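Local coordinates for uncharacterized protein (Bacteroides eggerthii, PDB 4FTD), which is of unknown function but combines a six-bladed beta-propeller with an immunoglobulin-like domain and may take part in carbohydrate metabolism, at residues E379-E382 with D383-K387; S333-A336 with G337-A341; P239-G242 with N243-D247. One frame throughout, in Å; residues are numbered along the deposited sequence.

Interaction 1. Residues E379-E382 with D383-K387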
ATOM      1  N   GLU A 379       2.855 -16.644  -7.831  1.00 73.51           N
ATOM      2  CA  GLU A 379       4.257 -16.791  -7.420  1.00 76.67           C
ATOM      3  C   GLU A 379       5.041 -15.512  -7.675  1.00 71.96           C
ATOM      4  O   GLU A 379       5.629 -14.946  -6.766  1.00 72.27           O
ATOM      5  CB  GLU A 379       4.919 -17.957  -8.172  1.00 85.68           C
ATOM      6  CG  GLU A 379       6.276 -18.369  -7.621  1.00 99.59           C
ATOM      7  CD  GLU A 379       6.149 -19.279  -6.412  1.00119.19           C
ATOM      8  OE1 GLU A 379       5.872 -20.485  -6.602  1.00122.22           O
ATOM      9  OE2 GLU A 379       6.343 -18.797  -5.277  1.00125.54           O
ATOM     10  N   THR A 380       5.034 -15.069  -8.923  1.00 66.89           N
ATOM     11  CA  THR A 380       5.772 -13.893  -9.348  1.00 64.12           C
ATOM     12  C   THR A 380       4.796 -12.727  -9.549  1.00 63.65           C
ATOM     13  O   THR A 380       3.565 -12.905  -9.545  1.00 63.18           O
ATOM     14  CB  THR A 380       6.481 -14.190 -10.659  1.00 63.11           C
ATOM     15  OG1 THR A 380       5.493 -14.411 -11.675  1.00 72.12           O
ATOM     16  CG2 THR A 380       7.352 -15.464 -10.525  1.00 69.80           C
ATOM     17  N   ILE A 381       5.333 -11.531  -9.755  1.00 60.33           N
ATOM     18  CA  ILE A 381       4.472 -10.383  -9.975  1.00 57.40           C
ATOM     19  C   ILE A 381       3.652 -10.588 -11.277  1.00 56.68           C
ATOM     20  O   ILE A 381       2.469 -10.225 -11.320  1.00 58.15           O
ATOM     21  CB  ILE A 381       5.258  -9.036  -9.935  1.00 60.32           C
ATOM     22  CG1 ILE A 381       4.284  -7.846 -10.007  1.00 59.60           C
ATOM     23  CG2 ILE A 381       6.336  -8.985 -11.026  1.00 57.12           C
ATOM     24  CD1 ILE A 381       3.301  -7.776  -8.854  1.00 53.70           C
ATOM     25  N   GLU A 382       4.259 -11.193 -12.302  1.00 61.19           N
ATOM     26  CA  GLU A 382       3.540 -11.492 -13.551  1.00 61.45           C
ATOM     27  C   GLU A 382       2.377 -12.466 -13.305  1.00 62.47           C
ATOM     28  O   GLU A 382       1.284 -12.267 -13.827  1.00 65.05           O
ATOM     29  CB  GLU A 382       4.466 -12.045 -14.635  1.00 64.99           C
ATOM     30  CG  GLU A 382       3.715 -12.335 -15.938  1.00 71.55           C
ATOM     31  CD  GLU A 382       4.590 -12.649 -17.132  1.00 70.80           C
ATOM     32  OE1 GLU A 382       5.745 -12.201 -17.177  1.00 82.41           O
ATOM     33  OE2 GLU A 382       4.090 -13.323 -18.059  1.00 83.17           O
ATOM     34  N   ASP A 383       2.620 -13.506 -12.516  1.00 60.51           N
ATOM     35  CA  ASP A 383       1.547 -14.437 -12.123  1.00 67.34           C
ATOM     36  C   ASP A 383       0.450 -13.694 -11.364  1.00 64.04           C
ATOM     37  O   ASP A 383      -0.739 -13.909 -11.603  1.00 64.92           O
ATOM     38  CB  ASP A 383       2.070 -15.565 -11.217  1.00 74.04           C
ATOM     39  CG  ASP A 383       3.051 -16.499 -11.916  1.00 80.38           C
ATOM     40  OD1 ASP A 383       2.873 -16.779 -13.120  1.00 93.82           O
ATOM     41  OD2 ASP A 383       3.997 -16.970 -11.247  1.00 90.47           O
ATOM     42  N   ALA A 384       0.850 -12.808 -10.454  1.00 65.19           N
ATOM     43  CA  ALA A 384      -0.121 -12.081  -9.633  1.00 62.32           C
ATOM     44  C   ALA A 384      -1.007 -11.173 -10.507  1.00 61.57           C
ATOM     45  O   ALA A 384      -2.227 -11.165 -10.344  1.00 64.09           O
ATOM     46  CB  ALA A 384       0.577 -11.311  -8.526  1.00 56.23           C
ATOM     47  N   LEU A 385      -0.405 -10.467 -11.466  1.00 59.18           N
ATOM     48  CA  LEU A 385      -1.159  -9.599 -12.384  1.00 60.20           C
ATOM     49  C   LEU A 385      -2.104 -10.439 -13.266  1.00 59.76           C
ATOM     50  O   LEU A 385      -3.231 -10.044 -13.486  1.00 61.23           O
ATOM     51  CB  LEU A 385      -0.230  -8.734 -13.234  1.00 55.12           C
ATOM     52  CG  LEU A 385       0.584  -7.683 -12.460  1.00 55.51           C
ATOM     53  CD1 LEU A 385       1.702  -7.107 -13.306  1.00 53.17           C
ATOM     54  CD2 LEU A 385      -0.332  -6.584 -11.955  1.00 53.76           C
ATOM     55  N   LYS A 386      -1.641 -11.587 -13.758  1.00 63.58           N
ATOM     56  CA  LYS A 386      -2.491 -12.508 -14.525  1.00 70.65           C
ATOM     57  C   LYS A 386      -3.681 -12.975 -13.709  1.00 71.15           C
ATOM     58  O   LYS A 386      -4.819 -12.923 -14.195  1.00 69.35           O
ATOM     59  CB  LYS A 386      -1.709 -13.725 -15.053  1.00 72.53           C
ATOM     60  CG  LYS A 386      -0.866 -13.405 -16.274  1.00 79.02           C
ATOM     61  CD  LYS A 386      -0.012 -14.569 -16.768  1.00 83.93           C
ATOM     62  CE  LYS A 386       0.844 -14.121 -17.948  1.00 83.37           C
ATOM     63  NZ  LYS A 386       1.983 -15.031 -18.194  1.00 86.69           N
ATOM     64  N   LYS A 387      -3.426 -13.402 -12.468  1.00 73.80           N
ATOM     65  CA  LYS A 387      -4.500 -13.931 -11.613  1.00 74.36           C
ATOM     66  C   LYS A 387      -5.510 -12.845 -11.292  1.00 69.78           C
ATOM     67  O   LYS A 387      -6.697 -13.110 -11.324  1.00 66.98           O
ATOM     68  CB  LYS A 387      -3.957 -14.624 -10.360  1.00 73.30           C
ATOM     69  CG  LYS A 387      -3.277 -15.959 -10.682  1.00 80.08           C
ATOM     70  CD  LYS A 387      -3.026 -16.844  -9.461  1.00 89.87           C
ATOM     71  CE  LYS A 387      -2.615 -18.272  -9.846  1.00 93.76           C
ATOM     72  NZ  LYS A 387      -1.235 -18.303 -10.417  1.00 96.29           N
TER

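Interaction 2. Residues S333-A336 with G337-A341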
ATOM      1  N   SER A 333      -1.611  -5.298 -17.654  1.00 56.62           N
ATOM      2  CA  SER A 333      -2.745  -5.696 -16.800  1.00 58.01           C
ATOM      3  C   SER A 333      -3.991  -4.875 -17.113  1.00 60.59           C
ATOM      4  O   SER A 333      -3.973  -3.980 -17.978  1.00 61.82           O
ATOM      5  CB  SER A 333      -2.391  -5.553 -15.317  1.00 55.05           C
ATOM      6  OG  SER A 333      -2.537  -4.214 -14.863  1.00 55.63           O
ATOM      7  N   LYS A 334      -5.060  -5.162 -16.379  1.00 60.38           N
ATOM      8  CA  LYS A 334      -6.324  -4.432 -16.502  1.00 61.06           C
ATOM      9  C   LYS A 334      -6.442  -3.284 -15.498  1.00 63.71           C
ATOM     10  O   LYS A 334      -7.427  -2.571 -15.538  1.00 61.79           O
ATOM     11  CB  LYS A 334      -7.518  -5.384 -16.323  1.00 62.08           C
ATOM     12  CG  LYS A 334      -7.633  -6.408 -17.420  1.00 72.15           C
ATOM     13  CD  LYS A 334      -8.660  -7.484 -17.059  1.00 78.53           C
ATOM     14  CE  LYS A 334      -8.951  -8.430 -18.212  1.00 84.20           C
ATOM     15  NZ  LYS A 334      -9.789  -9.563 -17.733  1.00 84.44           N
ATOM     16  N   ILE A 335      -5.460  -3.099 -14.610  1.00 55.15           N
ATOM     17  CA  ILE A 335      -5.487  -1.988 -13.644  1.00 53.55           C
ATOM     18  C   ILE A 335      -5.184  -0.681 -14.403  1.00 52.35           C
ATOM     19  O   ILE A 335      -4.083  -0.490 -14.864  1.00 53.82           O
ATOM     20  CB  ILE A 335      -4.517  -2.235 -12.476  1.00 52.55           C
ATOM     21  CG1 ILE A 335      -4.975  -3.491 -11.707  1.00 56.39           C
ATOM     22  CG2 ILE A 335      -4.477  -1.028 -11.534  1.00 51.59           C
ATOM     23  CD1 ILE A 335      -3.971  -4.062 -10.739  1.00 50.47           C
ATOM     24  N   ALA A 336      -6.196   0.181 -14.536  1.00 53.85           N
ATOM     25  CA  ALA A 336      -6.145   1.406 -15.344  1.00 54.11           C
ATOM     26  C   ALA A 336      -6.821   2.518 -14.545  1.00 51.48           C
ATOM     27  O   ALA A 336      -6.441   2.746 -13.409  1.00 47.30           O
ATOM     28  CB  ALA A 336      -6.842   1.186 -16.694  1.00 47.59           C
ATOM     29  N   GLY A 337      -7.798   3.219 -15.106  1.00 48.50           N
ATOM     30  CA  GLY A 337      -8.457   4.341 -14.394  1.00 53.43           C
ATOM     31  C   GLY A 337      -7.545   5.521 -14.011  1.00 48.03           C
ATOM     32  O   GLY A 337      -7.823   6.250 -13.034  1.00 49.15           O
ATOM     33  N   GLU A 338      -6.481   5.718 -14.804  1.00 44.28           N
ATOM     34  CA  GLU A 338      -5.461   6.743 -14.630  1.00 43.80           C
ATOM     35  C   GLU A 338      -4.592   6.527 -13.379  1.00 44.02           C
ATOM     36  O   GLU A 338      -4.053   7.503 -12.841  1.00 41.41           O
ATOM     37  CB  GLU A 338      -6.045   8.176 -14.624  1.00 48.16           C
ATOM     38  CG  GLU A 338      -6.993   8.472 -15.804  1.00 49.75           C
ATOM     39  CD  GLU A 338      -7.337   9.955 -15.913  1.00 51.54           C
ATOM     40  OE1 GLU A 338      -6.661  10.815 -15.291  1.00 46.88           O
ATOM     41  OE2 GLU A 338      -8.306  10.262 -16.626  1.00 47.58           O
ATOM     42  N   ALA A 339      -4.471   5.258 -12.949  1.00 44.10           N
ATOM     43  CA  ALA A 339      -3.565   4.840 -11.894  1.00 44.50           C
ATOM     44  C   ALA A 339      -2.141   5.154 -12.349  1.00 51.58           C
ATOM     45  O   ALA A 339      -1.699   4.769 -13.431  1.00 42.36           O
ATOM     46  CB  ALA A 339      -3.701   3.361 -11.584  1.00 46.26           C
ATOM     47  N   VAL A 340      -1.462   5.909 -11.515  1.00 40.65           N
ATOM     48  CA  VAL A 340      -0.079   6.285 -11.693  1.00 41.24           C
ATOM     49  C   VAL A 340       0.672   5.985 -10.379  1.00 40.41           C
ATOM     50  O   VAL A 340       0.095   5.494  -9.406  1.00 40.24           O
ATOM     51  CB  VAL A 340       0.088   7.778 -12.156  1.00 39.49           C
ATOM     52  CG1 VAL A 340      -0.609   7.999 -13.517  1.00 40.55           C
ATOM     53  CG2 VAL A 340      -0.416   8.785 -11.131  1.00 37.56           C
ATOM     54  N   ALA A 341       1.980   6.182 -10.407  1.00 38.61           N
ATOM     55  CA  ALA A 341       2.877   5.847  -9.292  1.00 44.71           C
ATOM     56  C   ALA A 341       2.667   4.411  -8.708  1.00 46.09           C
ATOM     57  O   ALA A 341       2.512   4.254  -7.518  1.00 40.96           O
ATOM     58  CB  ALA A 341       2.758   6.919  -8.207  1.00 34.58           C
TER

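Interaction 3. Residues P239-G242 with N243-D247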
ATOM      1  N   PRO A 239      21.859  11.885 -27.296  1.00 53.32           N
ATOM      2  CA  PRO A 239      21.183  11.528 -28.566  1.00 51.96           C
ATOM      3  C   PRO A 239      19.805  10.876 -28.340  1.00 52.10           C
ATOM      4  O   PRO A 239      19.687   9.998 -27.506  1.00 52.65           O
ATOM      5  CB  PRO A 239      22.151  10.508 -29.207  1.00 57.74           C
ATOM      6  CG  PRO A 239      23.481  10.851 -28.612  1.00 56.56           C
ATOM      7  CD  PRO A 239      23.168  11.224 -27.180  1.00 55.60           C
ATOM      8  N   GLY A 240      18.784  11.335 -29.058  1.00 57.24           N
ATOM      9  CA  GLY A 240      17.420  10.781 -28.947  1.00 58.59           C
ATOM     10  C   GLY A 240      16.543  11.392 -27.854  1.00 54.17           C
ATOM     11  O   GLY A 240      15.346  11.096 -27.768  1.00 53.87           O
ATOM     12  N   ALA A 241      17.095  12.246 -26.995  1.00 48.74           N
ATOM     13  CA  ALA A 241      16.279  12.809 -25.926  1.00 46.27           C
ATOM     14  C   ALA A 241      15.281  13.781 -26.523  1.00 50.59           C
ATOM     15  O   ALA A 241      15.551  14.372 -27.544  1.00 50.11           O
ATOM     16  CB  ALA A 241      17.132  13.519 -24.859  1.00 41.26           C
ATOM     17  N   GLY A 242      14.144  13.956 -25.853  1.00 51.87           N
ATOM     18  CA  GLY A 242      13.161  14.956 -26.232  1.00 53.90           C
ATOM     19  C   GLY A 242      13.460  16.337 -25.674  1.00 44.66           C
ATOM     20  O   GLY A 242      14.565  16.639 -25.165  1.00 52.45           O
ATOM     21  N   ASN A 243      12.451  17.184 -25.735  1.00 46.86           N
ATOM     22  CA  ASN A 243      12.599  18.604 -25.434  1.00 48.21           C
ATOM     23  C   ASN A 243      12.592  18.976 -23.991  1.00 45.06           C
ATOM     24  O   ASN A 243      13.472  19.714 -23.531  1.00 47.06           O
ATOM     25  CB  ASN A 243      11.525  19.424 -26.167  1.00 45.31           C
ATOM     26  CG  ASN A 243      11.798  19.490 -27.643  1.00 64.48           C
ATOM     27  OD1 ASN A 243      12.931  19.728 -28.044  1.00 63.11           O
ATOM     28  ND2 ASN A 243      10.777  19.246 -28.464  1.00 54.24           N
ATOM     29  N   ARG A 244      11.579  18.490 -23.288  1.00 39.14           N
ATOM     30  CA  ARG A 244      11.331  18.920 -21.919  1.00 38.05           C
ATOM     31  C   ARG A 244      11.288  17.747 -20.941  1.00 35.33           C
ATOM     32  O   ARG A 244      10.524  16.808 -21.166  1.00 41.43           O
ATOM     33  CB  ARG A 244      10.043  19.734 -21.909  1.00 41.71           C
ATOM     34  CG  ARG A 244       9.447  19.957 -20.523  1.00 40.33           C
ATOM     35  CD  ARG A 244       8.343  21.015 -20.602  1.00 41.83           C
ATOM     36  NE  ARG A 244       7.453  20.927 -19.452  1.00 38.12           N
ATOM     37  CZ  ARG A 244       6.740  21.950 -18.959  1.00 41.07           C
ATOM     38  NH1 ARG A 244       6.766  23.153 -19.525  1.00 41.43           N
ATOM     39  NH2 ARG A 244       5.953  21.755 -17.938  1.00 40.84           N
ATOM     40  N   HIS A 245      12.085  17.815 -19.854  1.00 36.31           N
ATOM     41  CA  HIS A 245      12.159  16.756 -18.807  1.00 36.22           C
ATOM     42  C   HIS A 245      11.991  17.315 -17.429  1.00 38.80           C
ATOM     43  O   HIS A 245      12.330  18.468 -17.185  1.00 35.43           O
ATOM     44  CB  HIS A 245      13.497  16.073 -18.880  1.00 38.74           C
ATOM     45  CG  HIS A 245      13.732  15.426 -20.199  1.00 38.13           C
ATOM     46  ND1 HIS A 245      14.286  16.108 -21.270  1.00 36.97           N
ATOM     47  CD2 HIS A 245      13.457  14.169 -20.628  1.00 38.72           C
ATOM     48  CE1 HIS A 245      14.360  15.274 -22.294  1.00 41.74           C
ATOM     49  NE2 HIS A 245      13.854  14.100 -21.937  1.00 40.27           N
ATOM     50  N   GLY A 246      11.450  16.505 -16.534  1.00 37.41           N
ATOM     51  CA  GLY A 246      11.249  16.923 -15.152  1.00 41.82           C
ATOM     52  C   GLY A 246       9.816  17.110 -14.753  1.00 40.18           C
ATOM     53  O   GLY A 246       9.552  17.463 -13.616  1.00 34.89           O
ATOM     54  N   ASP A 247       8.866  16.923 -15.672  1.00 34.28           N
ATOM     55  CA  ASP A 247       7.472  16.993 -15.271  1.00 36.42           C
ATOM     56  C   ASP A 247       7.072  15.873 -14.307  1.00 34.18           C
ATOM     57  O   ASP A 247       6.195  16.065 -13.524  1.00 40.29           O
ATOM     58  CB  ASP A 247       6.549  16.873 -16.493  1.00 35.12           C
ATOM     59  CG  ASP A 247       6.481  18.176 -17.274  1.00 46.18           C
ATOM     60  OD1 ASP A 247       5.992  19.169 -16.675  1.00 37.53           O
ATOM     61  OD2 ASP A 247       6.865  18.203 -18.455  1.00 40.59           O
TER
HETATM   62  O   HOH W   1      14.025  16.839 -29.381  1.00 71.16           O

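Interaction 1. Residues E379-E382 with D383-K387
T380 and D383 form a capping box at the start of helix 381-390, a short helix inserted between strands 369-374 and 398-401 of a propeller blade. The exchange is reciprocal. D383 N donates to T380 OG1 at 3.1 Å in a nearly straight bond, and T380 N returns a bond to D383 OD2 at 3.2 Å. The carboxylate oxygen takes this N-H on its anti side, from somewhat outside the carboxylate plane. Threonine suits the N-cap because its short side chain carries a hydroxyl that, with OG1 between the backbone N and the carbonyl carbon (chi1 65°), can accept from D383 N. Aspartate, with its CG beside the backbone N, reaches back to T380 N, and OD2 also receives a weak bond from T380 OG1 at 3.0 Å. Regular helical bonding begins with A384 N to T380 O, 2.9 Å.

In the same first turn, E382 reaches forward to K386; the two side chains run side by side and point the same way. E382 CG stands anti to the backbone N (chi1 -179°), carrying OE2 to 2.7 Å from K386 NZ in a salt bridge that uses the anti lone pair of the oxygen. The other flank of the helix is apolar: I381 CG1 lies 4.3 Å from L385 CD1, and both side chains pack on L322 of strand 318-323, in the preceding blade.

Acidic D383 at the N-terminal end would probably interact favourably with the helix dipole, while E382 and K386 are likely to offset each other's charge along a partly exposed flank.

Interaction 2. Residues S333-A336 with G337-A341
A336 and A339 are the ends of a type I' beta turn, with G337 and E338 at its corners, closed by a single backbone hydrogen bond from A339 N to A336 O at 3.2 Å, with the N-H approaching from well above the carbonyl plane. Both central residues have positive phi. G337 (62°) takes this conformation without strain from a side chain, and a CB there would run into A336 O. E338 (67°) adopts the left-handed conformation too, and its CB points away from the preceding segment; OE2 bonds to S364 OG and OE1 to Q360 N.

Although a type I' turn commonly joins the strands of a hairpin, here it lies on the connection between two blades of the propeller: strand 329-332 is the outermost strand of one blade, and strand 339-340 pairs with 350-357 in the next. A339 has its CB turned toward the incoming chain, 3.3 Å from A336 O, where a methyl is small enough to sit beside the carbonyl. The same CB meets I335 CG2 at 4.5 Å. Branched I335 fills this buried place, reaching L353 of strand 350-357 and F388 of helix 381-390, while A339 touches V355.

Before the turn, S333 makes an ST turn. With chi1 at 82°, its OG leans forward along the chain and accepts from I335 N at 3.1 Å. The buried hydroxyl has a second partner in V320 O, on the neighbouring strand 318-323.

Interaction 3. Residues P239-G242 with N243-D247
G242 and H245 meet across an irregular bend in which no hydrogen bond links 239-242 directly to 243-247. The bend belongs to the long connection of the beta-propeller that leads from strand 228-233, the outermost of one blade, to strand 250-253, the innermost of the next. G240 and G246, both at positive phi, hold backbone angles at which a CB would press on the preceding carbonyl O, so glycine suits both places.

H245 turns its side chain back toward the incoming chain, with CG anti to the carbonyl carbon (chi1 -60°). Its ring presents an edge to G242: CE1 lies 3.2 Å from G242 O, close to the ring plane, a polarised C-H facing a carbonyl oxygen. A241 CB approaches the same CE1 obliquely at 4.2 Å, its bare methyl fitting against the ring. Farther round the edge, NE2 bonds to E270 OE2 of strand 270-277, an oxygen that also binds G242 N; the shared acceptor thus ties the two segments together. Were H245 replaced by an alanine, E270 OE2 would probably lose its imidazole partner and a gap would be likely to open beside G242 O and A241 CB.

A water 3.4 Å from A241 O and equally far from N243 OD1 donates weakly to both. R244 meets D247 side-on, its guanidinium plane in line with the carboxylate, a pairing that a flat cation with two parallel N-H groups makes well. R244 NE reaches D247 OD2 at 3.0 Å, and R244 NH2 donates to the syn lone pair of D247 OD1 at 2.9 Å.

In the fold
From the N terminus the three contacts come in series, 3, then 2, then 1, with none nested in or crossing another. Interaction 3 shapes the connection from the blade that ends with strand 228-233 to the one that begins with strand 250-253. Interaction 2 closes a tight turn on a later passage, from the blade ending in strand 329-332 to the one that strand 339-340 opens, about 10 Å from interaction 3 at the nearest atoms. Interaction 1 begins the helix within this second blade and touches interaction 2, L385 CD2 packing 4.1 Å from S333 CB. The helix and the turn therefore share one blade interface, while interaction 3 stays about 24 Å from the helix contact at the nearest atoms.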